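Local structure of monomethylamine corrinoid protein 1 (Methanosarcina barkeri, 3EZX) at residues R110-M115 with A205-V210; D7-A12 with K26-A31; E133-E138 with K163-R168; K141-K146 with R175-C180. The protein carries methyl groups on its corrinoid cofactor between the methyltransferases MtmB and MtbA in methane formation from monomethylamine. All blocks are in the same frame, centred on the assembly; numbering follows the deposited sequence.

Interaction 1: R110-M115 with A205-V210; sequences RLVTTM and AEAAKV
Ala207 and Ala208 of helix 204-213 present their methyl groups to Val112 and Met115 of helix 107-118, within the Rossmann-like, B12-binding half of the protein. Ala207 is met first. Its CB points at the opposing helix and reaches Val112 CG1 at 4.0 Å, where the two CA atoms are 6.6 Å apart. Val112 leaves its backbone pointing past this neighbour; CG1 gets there because it stands anti to the backbone N (chi1 171°). The same valine side chain also touches the bound 5-hydroxybenzimidazolylcobamide, so this helix pair borders the cofactor pocket. One residue on, Ala208 CB faces Met115 CB at 4.4 Å, with the CA atoms 6.1 Å apart. Only the base of the methionine takes part: its thioether end bends away, and the side chain also packs on Leu82 of helix 61-82, in the helical half. All four touching residues are buried, and a methyl group is all that helix 204-213 contributes at each point. Within helix 107-118, Arg110 O accepts twice from Thr114, whose backbone N and hydroxyl OG1 (2.8 Å from that oxygen) approach from opposite faces of the carbonyl plane.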
loop_
_atom_site.group_PDB
_atom_site.type_symbol
_atom_site.label_atom_id
_atom_site.label_comp_id
_atom_site.label_asym_id
_atom_site.label_seq_id
_atom_site.Cartn_x
_atom_site.Cartn_y
_atom_site.Cartn_z
ATOM N N ARG A 110 0.737 4.013 0.666
ATOM C CA ARG A 110 2.006 4.741 0.671
ATOM C C ARG A 110 3.216 3.815 0.570
ATOM O O ARG A 110 4.229 4.183 -0.024
ATOM C CB ARG A 110 2.144 5.585 1.940
ATOM C CG ARG A 110 1.422 6.926 1.887
ATOM C CD ARG A 110 1.942 7.902 2.946
ATOM N NE ARG A 110 1.408 9.248 2.734
ATOM C CZ ARG A 110 1.767 10.328 3.423
ATOM N NH1 ARG A 110 2.673 10.236 4.388
ATOM N NH2 ARG A 110 1.219 11.505 3.142
ATOM N N LEU A 111 3.105 2.627 1.160
ATOM C CA LEU A 111 4.187 1.668 1.135
ATOM C C LEU A 111 4.414 1.114 -0.277
ATOM O O LEU A 111 5.551 1.041 -0.754
ATOM C CB LEU A 111 3.893 0.527 2.103
ATOM C CG LEU A 111 4.986 -0.532 2.289
ATOM C CD1 LEU A 111 6.309 0.121 2.697
ATOM C CD2 LEU A 111 4.522 -1.513 3.338
ATOM N N VAL A 112 3.335 0.729 -0.947
ATOM C CA VAL A 112 3.439 0.202 -2.296
ATOM C C VAL A 112 3.978 1.267 -3.250
ATOM O O VAL A 112 4.835 0.980 -4.086
ATOM C CB VAL A 112 2.071 -0.252 -2.846
ATOM C CG1 VAL A 112 2.208 -0.584 -4.308
ATOM C CG2 VAL A 112 1.546 -1.454 -2.056
ATOM N N THR A 113 3.448 2.489 -3.136
ATOM C CA THR A 113 3.856 3.632 -3.978
ATOM C C THR A 113 5.348 3.898 -3.804
ATOM O O THR A 113 6.026 4.313 -4.745
ATOM C CB THR A 113 3.093 4.973 -3.612
ATOM O OG1 THR A 113 1.672 4.767 -3.651
ATOM C CG2 THR A 113 3.465 6.082 -4.619
ATOM N N THR A 114 5.845 3.690 -2.587
ATOM C CA THR A 114 7.248 3.932 -2.321
ATOM C C THR A 114 8.064 2.859 -3.017
ATOM O O THR A 114 9.046 3.162 -3.686
ATOM C CB THR A 114 7.572 3.914 -0.815
ATOM O OG1 THR A 114 6.935 5.020 -0.165
ATOM C CG2 THR A 114 9.068 3.996 -0.603
ATOM N N MET A 115 7.657 1.603 -2.871
ATOM C CA MET A 115 8.394 0.530 -3.513
ATOM C C MET A 115 8.406 0.765 -5.011
ATOM O O MET A 115 9.473 0.787 -5.632
ATOM C CB MET A 115 7.787 -0.813 -3.152
ATOM C CG MET A 115 7.932 -1.097 -1.673
ATOM S SD MET A 115 9.633 -1.461 -1.121
ATOM C CE MET A 115 10.554 0.104 -1.391
ATOM N N ALA A 205 6.655 -5.629 -1.252
ATOM C CA ALA A 205 7.639 -6.428 -1.971
ATOM C C ALA A 205 7.087 -7.078 -3.240
ATOM O O ALA A 205 7.540 -6.783 -4.348
ATOM C CB ALA A 205 8.207 -7.500 -1.043
ATOM N N GLU A 206 6.113 -7.966 -3.072
ATOM C CA GLU A 206 5.517 -8.667 -4.201
ATOM C C GLU A 206 4.902 -7.682 -5.184
ATOM O O GLU A 206 4.974 -7.872 -6.399
ATOM C CB GLU A 206 4.449 -9.638 -3.706
ATOM C CG GLU A 206 4.332 -10.893 -4.541
ATOM C CD GLU A 206 3.334 -11.871 -3.965
ATOM O OE1 GLU A 206 2.119 -11.587 -4.026
ATOM O OE2 GLU A 206 3.768 -12.920 -3.441
ATOM N N ALA A 207 4.295 -6.628 -4.650
ATOM C CA ALA A 207 3.672 -5.610 -5.480
ATOM C C ALA A 207 4.676 -5.121 -6.513
ATOM O O ALA A 207 4.363 -5.019 -7.697
ATOM C CB ALA A 207 3.196 -4.452 -4.616
ATOM N N ALA A 208 5.888 -4.825 -6.054
ATOM C CA ALA A 208 6.945 -4.351 -6.937
ATOM C C ALA A 208 7.261 -5.391 -8.009
ATOM O O ALA A 208 7.332 -5.064 -9.194
ATOM C CB ALA A 208 8.194 -4.030 -6.130
ATOM N N LYS A 209 7.455 -6.641 -7.596
ATOM C CA LYS A 209 7.749 -7.703 -8.547
ATOM C C LYS A 209 6.637 -7.815 -9.582
ATOM O O LYS A 209 6.893 -7.734 -10.782
ATOM C CB LYS A 209 7.909 -9.051 -7.838
ATOM C CG LYS A 209 9.248 -9.254 -7.155
ATOM C CD LYS A 209 9.382 -10.683 -6.646
ATOM C CE LYS A 209 10.749 -10.932 -6.024
ATOM N NZ LYS A 209 10.879 -12.337 -5.535
ATOM N N VAL A 210 5.405 -8.001 -9.117
ATOM C CA VAL A 210 4.273 -8.123 -10.024
ATOM C C VAL A 210 4.194 -6.932 -10.966
ATOM O O VAL A 210 3.935 -7.091 -12.157
ATOM C CB VAL A 210 2.943 -8.241 -9.257
ATOM C CG1 VAL A 210 1.772 -8.166 -10.235
ATOM C CG2 VAL A 210 2.909 -9.559 -8.480
#

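Interaction 2: D7-A12 with K26-A31; sequences DKLRDA and KEALAA
Helix 3-14 and helix 20-30 run antiparallel and come nearest at Leu9 and Ala28, whose CA atoms lie 8.8 Å apart. That spacing leaves room for one branched side chain between the backbones, and Leu9 supplies it. Leu9 leaves its helix across the approach to helix 20-30, but with CG turned to chi1 -68° the tip comes nearer, and CD1 meets the Ala28 methyl CB at 4.3 Å. The Ala28 methyl is directed toward helix 3-14, and both residues also touch Ile38 of helix 35-55. The pair therefore closes the first helical hairpin of the N-terminal all-helical bundle, with helix 35-55 packed against it through Ile38. At the exposed margin, Lys8 stretches its extended chain toward Glu27; Lys8 NZ and Glu27 OE2 remain 4.4 Å apart, a separation too long for a salt bridge, at which the opposite charges probably attract only weakly. Stronger ionic links lie along helix 3-14 itself, in a network of Asp7, Arg10 and Asp11. Arg10 NE donates to Asp11 OD1 at 3.0 Å, a bent bond with an N-H...O angle of 139° that meets the oxygen from above the carboxylate plane. Asp7 OD1 instead sits over one face of the guanidinium, 3.4 Å from Arg10 NH1, where no N-H points at it, so any attraction there is probably one of charge only.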
loop_
_atom_site.group_PDB
_atom_site.type_symbol
_atom_site.label_atom_id
_atom_site.label_comp_id
_atom_site.label_asym_id
_atom_site.label_seq_id
_atom_site.Cartn_x
_atom_site.Cartn_y
_atom_site.Cartn_z
ATOM N N ASP A 7 10.238 -7.945 18.013
ATOM C CA ASP A 7 9.189 -8.015 19.016
ATOM C C ASP A 7 8.889 -6.616 19.572
ATOM O O ASP A 7 7.727 -6.262 19.788
ATOM C CB ASP A 7 9.602 -8.954 20.163
ATOM C CG ASP A 7 9.933 -10.372 19.689
ATOM O OD1 ASP A 7 9.165 -10.949 18.893
ATOM O OD2 ASP A 7 10.964 -10.918 20.135
ATOM N N LYS A 8 9.935 -5.823 19.800
ATOM C CA LYS A 8 9.763 -4.469 20.315
ATOM C C LYS A 8 8.978 -3.604 19.328
ATOM O O LYS A 8 8.133 -2.789 19.719
ATOM C CB LYS A 8 11.124 -3.825 20.591
ATOM C CG LYS A 8 11.859 -4.381 21.795
ATOM C CD LYS A 8 13.081 -3.538 22.122
ATOM C CE LYS A 8 13.743 -4.016 23.407
ATOM N NZ LYS A 8 14.881 -3.138 23.818
ATOM N N LEU A 9 9.276 -3.780 18.047
ATOM C CA LEU A 9 8.591 -3.050 16.993
ATOM C C LEU A 9 7.150 -3.545 16.948
ATOM O O LEU A 9 6.207 -2.758 16.889
ATOM C CB LEU A 9 9.284 -3.296 15.649
ATOM C CG LEU A 9 10.681 -2.680 15.535
ATOM C CD1 LEU A 9 11.424 -3.251 14.340
ATOM C CD2 LEU A 9 10.553 -1.166 15.434
ATOM N N ARG A 10 6.990 -4.861 16.982
ATOM C CA ARG A 10 5.668 -5.470 16.967
ATOM C C ARG A 10 4.830 -4.945 18.133
ATOM O O ARG A 10 3.681 -4.536 17.949
ATOM C CB ARG A 10 5.796 -6.992 17.076
ATOM C CG ARG A 10 4.498 -7.721 17.377
ATOM C CD ARG A 10 4.781 -9.103 17.935
ATOM N NE ARG A 10 5.392 -9.045 19.263
ATOM C CZ ARG A 10 5.871 -10.102 19.914
ATOM N NH1 ARG A 10 5.815 -11.307 19.363
ATOM N NH2 ARG A 10 6.406 -9.959 21.118
ATOM N N ASP A 11 5.415 -4.955 19.331
ATOM C CA ASP A 11 4.716 -4.504 20.533
ATOM C C ASP A 11 4.416 -3.010 20.565
ATOM O O ASP A 11 3.410 -2.590 21.137
ATOM C CB ASP A 11 5.502 -4.887 21.794
ATOM C CG ASP A 11 5.664 -6.392 21.952
ATOM O OD1 ASP A 11 4.743 -7.134 21.548
ATOM O OD2 ASP A 11 6.704 -6.832 22.492
ATOM N N ALA A 12 5.285 -2.206 19.961
ATOM C CA ALA A 12 5.073 -0.763 19.946
ATOM C C ALA A 12 3.756 -0.442 19.249
ATOM O O ALA A 12 3.057 0.505 19.624
ATOM C CB ALA A 12 6.224 -0.073 19.239
ATOM N N LYS A 26 14.702 3.507 14.262
ATOM C CA LYS A 26 16.051 4.023 14.112
ATOM C C LYS A 26 17.031 3.061 14.773
ATOM O O LYS A 26 18.112 2.803 14.239
ATOM C CB LYS A 26 16.173 5.408 14.748
ATOM C CG LYS A 26 15.363 6.487 14.054
ATOM C CD LYS A 26 15.474 7.819 14.781
ATOM C CE LYS A 26 14.625 8.882 14.103
ATOM N NZ LYS A 26 14.686 10.190 14.808
ATOM N N GLU A 27 16.645 2.531 15.932
ATOM C CA GLU A 27 17.490 1.592 16.665
ATOM C C GLU A 27 17.781 0.364 15.824
ATOM O O GLU A 27 18.928 -0.063 15.700
ATOM C CB GLU A 27 16.812 1.146 17.964
ATOM C CG GLU A 27 17.640 0.151 18.774
ATOM C CD GLU A 27 16.897 -0.399 19.978
ATOM O OE1 GLU A 27 16.336 0.400 20.757
ATOM O OE2 GLU A 27 16.881 -1.634 20.150
ATOM N N ALA A 28 16.728 -0.205 15.252
ATOM C CA ALA A 28 16.865 -1.391 14.431
ATOM C C ALA A 28 17.643 -1.043 13.180
ATOM O O ALA A 28 18.545 -1.777 12.768
ATOM C CB ALA A 28 15.490 -1.922 14.060
ATOM N N LEU A 29 17.284 0.088 12.582
ATOM C CA LEU A 29 17.923 0.565 11.361
ATOM C C LEU A 29 19.431 0.720 11.576
ATOM O O LEU A 29 20.241 0.230 10.787
ATOM C CB LEU A 29 17.305 1.903 10.967
ATOM C CG LEU A 29 17.322 2.372 9.516
ATOM C CD1 LEU A 29 16.519 1.422 8.631
ATOM C CD2 LEU A 29 16.725 3.772 9.464
ATOM N N ALA A 30 19.800 1.390 12.662
ATOM C CA ALA A 30 21.204 1.611 12.998
ATOM C C ALA A 30 21.908 0.294 13.320
ATOM O O ALA A 30 23.135 0.237 13.361
ATOM C CB ALA A 30 21.310 2.559 14.184
ATOM N N ALA A 31 21.128 -0.758 13.553
ATOM C CA ALA A 31 21.683 -2.070 13.865
ATOM C C ALA A 31 21.877 -2.861 12.579
ATOM O O ALA A 31 21.971 -4.085 12.594
ATOM C CB ALA A 31 20.756 -2.821 14.809
#

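Interaction 3: E133-E138 with K163-R168; sequences ENVVEE and KDLMDR
Leu165, on helix 161-171, makes its closest contacts with helix 132-141 through one branch, CD1. The side chain does not leave its backbone toward the neighbouring helix, and CB stays more than 4.5 Å from every atom of residues 133-138. CG, anti to the backbone N (chi1 178°), is still at a distance but extends the chain toward the other helix. The touching begins at CD1, which lies 3.9 Å from Val136 CG2 and 4.1 Å from Val135 CB, so one methyl group bears on two consecutive valines. Val135 and Leu165 cross at about a right angle, whereas Val136 and Leu165 pass each other in opposite directions. CD2 is more distant, 4.4 Å from Val135 CG1.

The segment axes approach to 9.9 Å with a signed crossing angle of -37°, and their N-to-C directions agree in sense. Both helices lie over the same face of the parallel sheet in the Rossmann-like domain: Val135 and Leu165 each also touch Phe98 of strand 94-99, and Leu165 touches Phe182 of strand 179-183. Farther along, Val136 CG2 meets Arg168 CB at 4.2 Å. Only the base of the arginine packs here. Its charged end turns away to a salt bridge with Glu171 and a long ion pair in which Arg168 NE is 3.7 Å from Asp164 OD2. Such chemistry implies that these helices are held to each other by hydrophobic side chains meeting above the sheet, while the charge of Arg168 is paired within helix 161-171.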
loop_
_atom_site.group_PDB
_atom_site.type_symbol
_atom_site.label_atom_id
_atom_site.label_comp_id
_atom_site.label_asym_id
_atom_site.label_seq_id
_atom_site.Cartn_x
_atom_site.Cartn_y
_atom_site.Cartn_z
ATOM N N GLU A 133 -13.447 8.768 -11.696
ATOM C CA GLU A 133 -13.285 9.598 -12.876
ATOM C C GLU A 133 -11.960 10.351 -12.897
ATOM O O GLU A 133 -11.394 10.573 -13.965
ATOM C CB GLU A 133 -14.453 10.573 -12.996
ATOM C CG GLU A 133 -15.752 9.883 -13.378
ATOM C CD GLU A 133 -16.889 10.851 -13.636
ATOM O OE1 GLU A 133 -16.679 11.850 -14.360
ATOM O OE2 GLU A 133 -18.001 10.603 -13.124
ATOM N N ASN A 134 -11.460 10.747 -11.729
ATOM C CA ASN A 134 -10.184 11.451 -11.679
ATOM C C ASN A 134 -9.039 10.497 -12.000
ATOM O O ASN A 134 -7.969 10.929 -12.427
ATOM C CB ASN A 134 -9.947 12.091 -10.308
ATOM C CG ASN A 134 -10.863 13.268 -10.047
ATOM O OD1 ASN A 134 -11.089 14.098 -10.925
ATOM N ND2 ASN A 134 -11.388 13.351 -8.833
ATOM N N VAL A 135 -9.260 9.202 -11.781
ATOM C CA VAL A 135 -8.240 8.206 -12.084
ATOM C C VAL A 135 -8.291 8.011 -13.592
ATOM O O VAL A 135 -7.260 7.886 -14.253
ATOM C CB VAL A 135 -8.521 6.850 -11.380
ATOM C CG1 VAL A 135 -7.472 5.825 -11.784
ATOM C CG2 VAL A 135 -8.504 7.026 -9.870
ATOM N N VAL A 136 -9.510 8.000 -14.127
ATOM C CA VAL A 136 -9.723 7.848 -15.560
ATOM C C VAL A 136 -9.171 9.073 -16.282
ATOM O O VAL A 136 -8.573 8.956 -17.347
ATOM C CB VAL A 136 -11.221 7.709 -15.902
ATOM C CG1 VAL A 136 -11.408 7.648 -17.408
ATOM C CG2 VAL A 136 -11.783 6.460 -15.262
ATOM N N GLU A 137 -9.375 10.249 -15.699
ATOM C CA GLU A 137 -8.880 11.477 -16.304
ATOM C C GLU A 137 -7.360 11.473 -16.319
ATOM O O GLU A 137 -6.738 11.940 -17.276
ATOM C CB GLU A 137 -9.399 12.704 -15.543
ATOM C CG GLU A 137 -10.776 13.164 -16.000
ATOM C CD GLU A 137 -11.306 14.346 -15.206
ATOM O OE1 GLU A 137 -10.526 15.284 -14.932
ATOM O OE2 GLU A 137 -12.510 14.343 -14.869
ATOM N N GLU A 138 -6.767 10.934 -15.261
ATOM C CA GLU A 138 -5.316 10.870 -15.152
ATOM C C GLU A 138 -4.770 9.898 -16.192
ATOM O O GLU A 138 -3.748 10.165 -16.828
ATOM C CB GLU A 138 -4.916 10.407 -13.750
ATOM C CG GLU A 138 -3.461 10.664 -13.392
ATOM C CD GLU A 138 -3.109 12.141 -13.427
ATOM O OE1 GLU A 138 -3.977 12.964 -13.068
ATOM O OE2 GLU A 138 -1.964 12.479 -13.800
ATOM N N LYS A 163 -14.857 -1.981 -9.462
ATOM C CA LYS A 163 -15.537 -2.573 -10.601
ATOM C C LYS A 163 -15.902 -1.426 -11.527
ATOM O O LYS A 163 -15.535 -1.417 -12.702
ATOM C CB LYS A 163 -16.802 -3.312 -10.153
ATOM C CG LYS A 163 -17.500 -4.063 -11.279
ATOM C CD LYS A 163 -18.681 -4.878 -10.780
ATOM C CE LYS A 163 -19.343 -5.638 -11.923
ATOM N NZ LYS A 163 -20.475 -6.493 -11.460
ATOM N N ASP A 164 -16.619 -0.453 -10.975
ATOM C CA ASP A 164 -17.037 0.722 -11.723
ATOM C C ASP A 164 -15.848 1.325 -12.464
ATOM O O ASP A 164 -15.942 1.644 -13.646
ATOM C CB ASP A 164 -17.645 1.759 -10.771
ATOM C CG ASP A 164 -17.926 3.092 -11.451
ATOM O OD1 ASP A 164 -16.961 3.783 -11.847
ATOM O OD2 ASP A 164 -19.113 3.450 -11.587
ATOM N N LEU A 165 -14.728 1.478 -11.767
ATOM C CA LEU A 165 -13.534 2.038 -12.383
ATOM C C LEU A 165 -13.200 1.267 -13.658
ATOM O O LEU A 165 -13.111 1.852 -14.741
ATOM C CB LEU A 165 -12.363 1.986 -11.396
ATOM C CG LEU A 165 -10.976 2.470 -11.835
ATOM C CD1 LEU A 165 -11.060 3.841 -12.498
ATOM C CD2 LEU A 165 -10.065 2.518 -10.611
ATOM N N MET A 166 -13.022 -0.045 -13.536
ATOM C CA MET A 166 -12.711 -0.865 -14.698
ATOM C C MET A 166 -13.768 -0.674 -15.782
ATOM O O MET A 166 -13.438 -0.557 -16.964
ATOM C CB MET A 166 -12.619 -2.345 -14.311
ATOM C CG MET A 166 -11.383 -2.682 -13.503
ATOM S SD MET A 166 -9.877 -2.057 -14.282
ATOM C CE MET A 166 -9.240 -3.525 -15.058
ATOM N N ASP A 167 -15.034 -0.632 -15.380
ATOM C CA ASP A 167 -16.106 -0.444 -16.347
ATOM C C ASP A 167 -16.005 0.913 -17.041
ATOM O O ASP A 167 -16.317 1.031 -18.227
ATOM C CB ASP A 167 -17.479 -0.574 -15.678
ATOM C CG ASP A 167 -17.738 -1.967 -15.134
ATOM O OD1 ASP A 167 -17.341 -2.952 -15.795
ATOM O OD2 ASP A 167 -18.354 -2.078 -14.052
ATOM N N ARG A 168 -15.568 1.936 -16.310
ATOM C CA ARG A 168 -15.447 3.273 -16.883
ATOM C C ARG A 168 -14.238 3.401 -17.796
ATOM O O ARG A 168 -14.221 4.243 -18.690
ATOM C CB ARG A 168 -15.370 4.337 -15.780
ATOM C CG ARG A 168 -16.586 4.383 -14.865
ATOM C CD ARG A 168 -17.890 4.380 -15.656
ATOM N NE ARG A 168 -18.777 3.292 -15.237
ATOM C CZ ARG A 168 -19.921 2.976 -15.841
ATOM N NH1 ARG A 168 -20.329 3.663 -16.901
ATOM N NH2 ARG A 168 -20.658 1.970 -15.384
#

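Interaction 4: K141-K146 with R175-C180; sequences KHKGEK and RDSVKC
Two lysine chains meet through a turn in each: Lys179 places CG between its backbone N and carbonyl carbon (chi1 48°) and is extended beyond, whereas Lys146 leaves its backbone away from the other segment and bends at chi2 (65°). The chains cross at about a right angle, and Lys179 NZ rests on the aliphatic part of Lys146, 3.7 Å from its CG and 3.9 Å from its CE. The two ammonium nitrogens, NZ of Lys146 and NZ of Lys179, stay 5.1 Å apart. Lys179 NZ also forms a salt bridge to the chain-terminal carboxylate of Met215, which would be expected to offset the like charges.

In the fold, this contact ties the loop entering strand 147-152 to the start of strand 179-183 and the residues before it; this is one of the two edge strands of the Rossmann-like parallel sheet, and the backbone of Lys179 is hydrogen-bonded to Val147 and Leu149. The loop reverses in a type II turn from His142 to Glu145, with Gly144 at a positive phi (100°), a conformation glycine readily adopts at this place in such a turn.

Past the turn, two backbone acceptors lie close, Glu145 O and Ser177 O, 3.9 Å apart. Water mediates between them: water 1 and water 2 each lie within donating distance of both oxygens, though further acceptors compete for their protons. Water 2 is 3.0 Å from Glu145 O and 2.9 Å from Ser177 O. Nearby, Lys143 CG approaches Ser177 OG loosely, at 4.4 Å, and that hydroxyl is hydrogen-bonded to the backbone oxygen of Leu174.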
loop_
_atom_site.group_PDB
_atom_site.type_symbol
_atom_site.label_atom_id
_atom_site.label_comp_id
_atom_site.label_asym_id
_atom_site.label_seq_id
_atom_site.Cartn_x
_atom_site.Cartn_y
_atom_site.Cartn_z
ATOM N N LYS A 141 -4.776 11.465 -19.789
ATOM C CA LYS A 141 -3.680 12.397 -20.040
ATOM C C LYS A 141 -2.421 11.637 -20.437
ATOM O O LYS A 141 -1.534 12.189 -21.086
ATOM C CB LYS A 141 -3.378 13.225 -18.783
ATOM C CG LYS A 141 -4.562 13.995 -18.214
ATOM C CD LYS A 141 -4.204 14.645 -16.882
ATOM C CE LYS A 141 -5.426 15.244 -16.200
ATOM N NZ LYS A 141 -5.120 15.741 -14.827
ATOM N N HIS A 142 -2.347 10.371 -20.041
ATOM C CA HIS A 142 -1.185 9.541 -20.339
ATOM C C HIS A 142 -1.508 8.395 -21.295
ATOM O O HIS A 142 -0.835 7.364 -21.292
ATOM C CB HIS A 142 -0.605 8.981 -19.036
ATOM C CG HIS A 142 -0.030 10.028 -18.133
ATOM N ND1 HIS A 142 1.140 10.696 -18.421
ATOM C CD2 HIS A 142 -0.471 10.534 -16.957
ATOM C CE1 HIS A 142 1.396 11.568 -17.461
ATOM N NE2 HIS A 142 0.433 11.489 -16.561
ATOM N N LYS A 143 -2.534 8.576 -22.116
ATOM C CA LYS A 143 -2.928 7.543 -23.063
ATOM C C LYS A 143 -1.828 7.280 -24.082
ATOM O O LYS A 143 -1.238 8.213 -24.633
ATOM C CB LYS A 143 -4.211 7.948 -23.792
ATOM C CG LYS A 143 -4.792 6.859 -24.686
ATOM C CD LYS A 143 -6.097 7.319 -25.319
ATOM C CE LYS A 143 -6.810 6.180 -26.028
ATOM N NZ LYS A 143 -8.121 6.613 -26.586
ATOM N N GLY A 144 -1.554 6.001 -24.324
ATOM C CA GLY A 144 -0.539 5.635 -25.292
ATOM C C GLY A 144 0.810 5.266 -24.713
ATOM O O GLY A 144 1.580 4.543 -25.346
ATOM N N GLU A 145 1.109 5.757 -23.515
ATOM C CA GLU A 145 2.390 5.449 -22.899
ATOM C C GLU A 145 2.309 4.265 -21.940
ATOM O O GLU A 145 1.260 3.644 -21.793
ATOM C CB GLU A 145 2.953 6.688 -22.192
ATOM C CG GLU A 145 2.027 7.344 -21.191
ATOM C CD GLU A 145 2.502 8.731 -20.789
ATOM O OE1 GLU A 145 2.497 9.637 -21.649
ATOM O OE2 GLU A 145 2.884 8.915 -19.616
ATOM N N LYS A 146 3.432 3.944 -21.308
ATOM C CA LYS A 146 3.495 2.826 -20.376
ATOM C C LYS A 146 2.827 3.243 -19.071
ATOM O O LYS A 146 3.411 3.986 -18.281
ATOM C CB LYS A 146 4.952 2.452 -20.123
ATOM C CG LYS A 146 5.176 0.981 -19.830
ATOM C CD LYS A 146 4.824 0.122 -21.034
ATOM C CE LYS A 146 5.220 -1.329 -20.807
ATOM N NZ LYS A 146 4.875 -2.194 -21.970
ATOM N N ARG A 175 -8.913 1.209 -21.521
ATOM C CA ARG A 175 -8.457 -0.019 -20.877
ATOM C C ARG A 175 -7.195 -0.668 -21.444
ATOM O O ARG A 175 -6.103 -0.503 -20.907
ATOM C CB ARG A 175 -9.587 -1.049 -20.897
ATOM C CG ARG A 175 -9.226 -2.389 -20.276
ATOM C CD ARG A 175 -8.993 -2.260 -18.783
ATOM N NE ARG A 175 -8.648 -3.543 -18.181
ATOM C CZ ARG A 175 -7.458 -4.125 -18.280
ATOM N NH1 ARG A 175 -6.475 -3.543 -18.956
ATOM N NH2 ARG A 175 -7.257 -5.302 -17.707
ATOM N N ASP A 176 -7.369 -1.415 -22.526
ATOM C CA ASP A 176 -6.284 -2.142 -23.175
ATOM C C ASP A 176 -4.945 -1.419 -23.319
ATOM O O ASP A 176 -3.924 -2.055 -23.577
ATOM C CB ASP A 176 -6.764 -2.638 -24.540
ATOM C CG ASP A 176 -8.083 -3.390 -24.449
ATOM O OD1 ASP A 176 -8.199 -4.294 -23.591
ATOM O OD2 ASP A 176 -9.002 -3.080 -25.235
ATOM N N SER A 177 -4.937 -0.101 -23.151
ATOM C CA SER A 177 -3.694 0.658 -23.262
ATOM C C SER A 177 -2.975 0.773 -21.914
ATOM O O SER A 177 -1.831 1.228 -21.855
ATOM C CB SER A 177 -3.964 2.059 -23.831
ATOM O OG SER A 177 -4.763 2.836 -22.954
ATOM N N VAL A 178 -3.644 0.362 -20.837
ATOM C CA VAL A 178 -3.054 0.414 -19.501
ATOM C C VAL A 178 -3.247 -0.886 -18.716
ATOM O O VAL A 178 -4.227 -1.607 -18.912
ATOM C CB VAL A 178 -3.649 1.566 -18.652
ATOM C CG1 VAL A 178 -3.488 2.888 -19.382
ATOM C CG2 VAL A 178 -5.117 1.287 -18.341
ATOM N N LYS A 179 -2.305 -1.173 -17.825
ATOM C CA LYS A 179 -2.357 -2.369 -16.987
ATOM C C LYS A 179 -2.934 -1.966 -15.625
ATOM O O LYS A 179 -2.595 -0.907 -15.096
ATOM C CB LYS A 179 -0.941 -2.940 -16.848
ATOM C CG LYS A 179 0.082 -1.880 -16.485
ATOM C CD LYS A 179 1.489 -2.204 -16.968
ATOM C CE LYS A 179 2.420 -1.040 -16.633
ATOM N NZ LYS A 179 3.804 -1.189 -17.138
ATOM N N CYS A 180 -3.810 -2.798 -15.064
ATOM C CA CYS A 180 -4.447 -2.494 -13.780
ATOM C C CYS A 180 -4.170 -3.481 -12.650
ATOM O O CYS A 180 -4.445 -4.672 -12.775
ATOM C CB CYS A 180 -5.963 -2.385 -13.966
ATOM S SG CYS A 180 -6.484 -1.022 -15.010
HETATM O O HOH W 1 -1.208 4.106 -21.549
HETATM O O HOH W 2 0.590 1.293 -23.476
#

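How the interactions relate
Interaction 1 is the fully buried contact; interactions 2 and 3 are partly buried and interaction 4 is at the surface. The chemistry follows: alanine, valine and methionine carbons alone in interaction 1, apolar centres with charged margins in 2 and 3, and lysines with bridging water in 4. Interaction 2 belongs to the helical bundle, about 40 Å between centres from interaction 3, while the other three share the B12-binding domain. Interactions 3 and 4 adjoin: helix 161-171 leads on to strand 179-183, and Met166 SD packs 3.6 Å from Cys180 SG. Interaction 1 alone includes residues that touch the cofactor.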